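Carbohydrate kinase, FGGY (Rhodospirillum rubrum, PDB 3IFR) probably phosphorylates D-xylulose as a xylulose kinase of the FGGY carbohydrate kinase family. Local coordinates at residues R144-E147 / V153-A156. Residues are numbered along the deposited sequence; the frame is centred on the assembly and turned at random.
Sequences RWIE and VFGA
Phe154 lays its ring against the last turn of helix 139-149, with Glu147 over one face and Ile146 at its edge. Two consecutive helices of the N-terminal FGGY region, joined by a short turn, pack at a corner: after this link the chain enters helix 151-155, which heads off in a different direction, and the CA atoms of Glu147 and Phe154 come within 5.1 Å. Glu147 CB stands almost squarely over the ring, 3.6 Å from its centroid and 10° off the normal, a CH-pi contact that uses the aliphatic part of an otherwise charged residue. Phe154 has CG anti to its backbone N (chi1 -167°), which carries the ring across to the neighbouring helix, where CG also meets Glu147 CA at 3.6 Å. A flat aromatic suits so close an approach because it can lie directly on backbone and methylene atoms.

At the ring's edge, near its plane, Ile146 CG2 touches Phe154 CD1 at 3.8 Å; the same methyl lies 4.3 Å from Val153 CG1. Branched side chains suit this place because their methyls can sit between the two helices and strand 90-92, where both residues pack on Leu91, while Phe154 reaches Ile205. Farther out, the extended Glu147 side chain carries its carboxylate beyond the ring centre, its plane 41° from that of the ring. Glu147 OE2 is hydrogen-bonded to His204 ND1, which helps to position the carboxylate in this partly exposed place, and the other oxygen, Glu147 OE1, rests 3.6 Å from Phe154 CE2.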
loop_
_atom_site.group_PDB
_atom_site.type_symbol
_atom_site.label_atom_id
_atom_site.label_comp_id
_atom_site.label_asym_id
_atom_site.label_seq_id
_atom_site.Cartn_x
_atom_site.Cartn_y
_atom_site.Cartn_z
ATOM N N ARG A 144 11.664 6.202 19.111
ATOM C CA ARG A 144 11.745 5.937 20.558
ATOM C C ARG A 144 12.543 4.660 20.832
ATOM O O ARG A 144 13.295 4.607 21.792
ATOM C CB ARG A 144 10.352 5.758 21.175
ATOM C CG ARG A 144 9.512 6.980 21.283
ATOM C CD ARG A 144 10.041 7.977 22.289
ATOM N NE ARG A 144 9.063 9.038 22.505
ATOM C CZ ARG A 144 8.103 9.038 23.439
ATOM N NH1 ARG A 144 7.983 8.027 24.293
ATOM N NH2 ARG A 144 7.255 10.062 23.515
ATOM N N TRP A 145 12.351 3.616 20.014
ATOM C CA TRP A 145 13.075 2.353 20.216
ATOM C C TRP A 145 14.589 2.574 20.055
ATOM O O TRP A 145 15.392 2.195 20.897
ATOM C CB TRP A 145 12.601 1.297 19.224
ATOM C CG TRP A 145 13.285 -0.013 19.386
ATOM C CD1 TRP A 145 12.818 -1.101 20.069
ATOM C CD2 TRP A 145 14.563 -0.391 18.847
ATOM N NE1 TRP A 145 13.739 -2.123 20.005
ATOM C CE2 TRP A 145 14.811 -1.717 19.254
ATOM C CE3 TRP A 145 15.508 0.255 18.047
ATOM C CZ2 TRP A 145 15.980 -2.405 18.896
ATOM C CZ3 TRP A 145 16.667 -0.425 17.692
ATOM C CH2 TRP A 145 16.901 -1.732 18.128
ATOM N N ILE A 146 14.965 3.194 18.955
ATOM C CA ILE A 146 16.333 3.545 18.712
ATOM C C ILE A 146 16.975 4.354 19.862
ATOM O O ILE A 146 18.108 4.068 20.274
ATOM C CB ILE A 146 16.431 4.338 17.398
ATOM C CG1 ILE A 146 16.404 3.388 16.213
ATOM C CG2 ILE A 146 17.703 5.155 17.344
ATOM C CD1 ILE A 146 16.215 4.144 14.943
ATOM N N GLU A 147 16.285 5.382 20.346
ATOM C CA GLU A 147 16.804 6.178 21.461
ATOM C C GLU A 147 17.118 5.298 22.656
ATOM O O GLU A 147 18.097 5.523 23.364
ATOM C CB GLU A 147 15.758 7.169 21.923
ATOM C CG GLU A 147 16.000 7.708 23.313
ATOM C CD GLU A 147 15.075 8.863 23.617
ATOM O OE1 GLU A 147 15.582 9.978 23.665
ATOM O OE2 GLU A 147 13.846 8.680 23.762
ATOM N N VAL A 153 23.472 5.750 18.017
ATOM C CA VAL A 153 22.828 6.058 16.749
ATOM C C VAL A 153 21.950 7.278 16.933
ATOM O O VAL A 153 22.059 8.258 16.188
ATOM C CB VAL A 153 22.008 4.882 16.224
ATOM C CG1 VAL A 153 21.307 5.259 14.920
ATOM C CG2 VAL A 153 22.971 3.703 15.970
ATOM N N PHE A 154 21.119 7.238 17.969
ATOM C CA PHE A 154 20.142 8.286 18.189
ATOM C C PHE A 154 20.754 9.677 18.288
ATOM O O PHE A 154 20.207 10.651 17.739
ATOM C CB PHE A 154 19.298 8.008 19.425
ATOM C CG PHE A 154 18.092 8.882 19.531
ATOM C CD1 PHE A 154 16.941 8.599 18.790
ATOM C CD2 PHE A 154 18.091 9.985 20.360
ATOM C CE1 PHE A 154 15.813 9.397 18.881
ATOM C CE2 PHE A 154 16.971 10.790 20.464
ATOM C CZ PHE A 154 15.815 10.500 19.698
ATOM N N GLY A 155 21.872 9.780 18.989
ATOM C CA GLY A 155 22.457 11.093 19.227
ATOM C C GLY A 155 23.109 11.653 17.967
ATOM O O GLY A 155 23.287 12.866 17.813
ATOM N N ALA A 156 23.473 10.759 17.053
ATOM C CA ALA A 156 24.083 11.206 15.800
ATOM C C ALA A 156 23.101 11.600 14.685
ATOM O O ALA A 156 23.551 11.931 13.604
ATOM C CB ALA A 156 25.001 10.155 15.278
#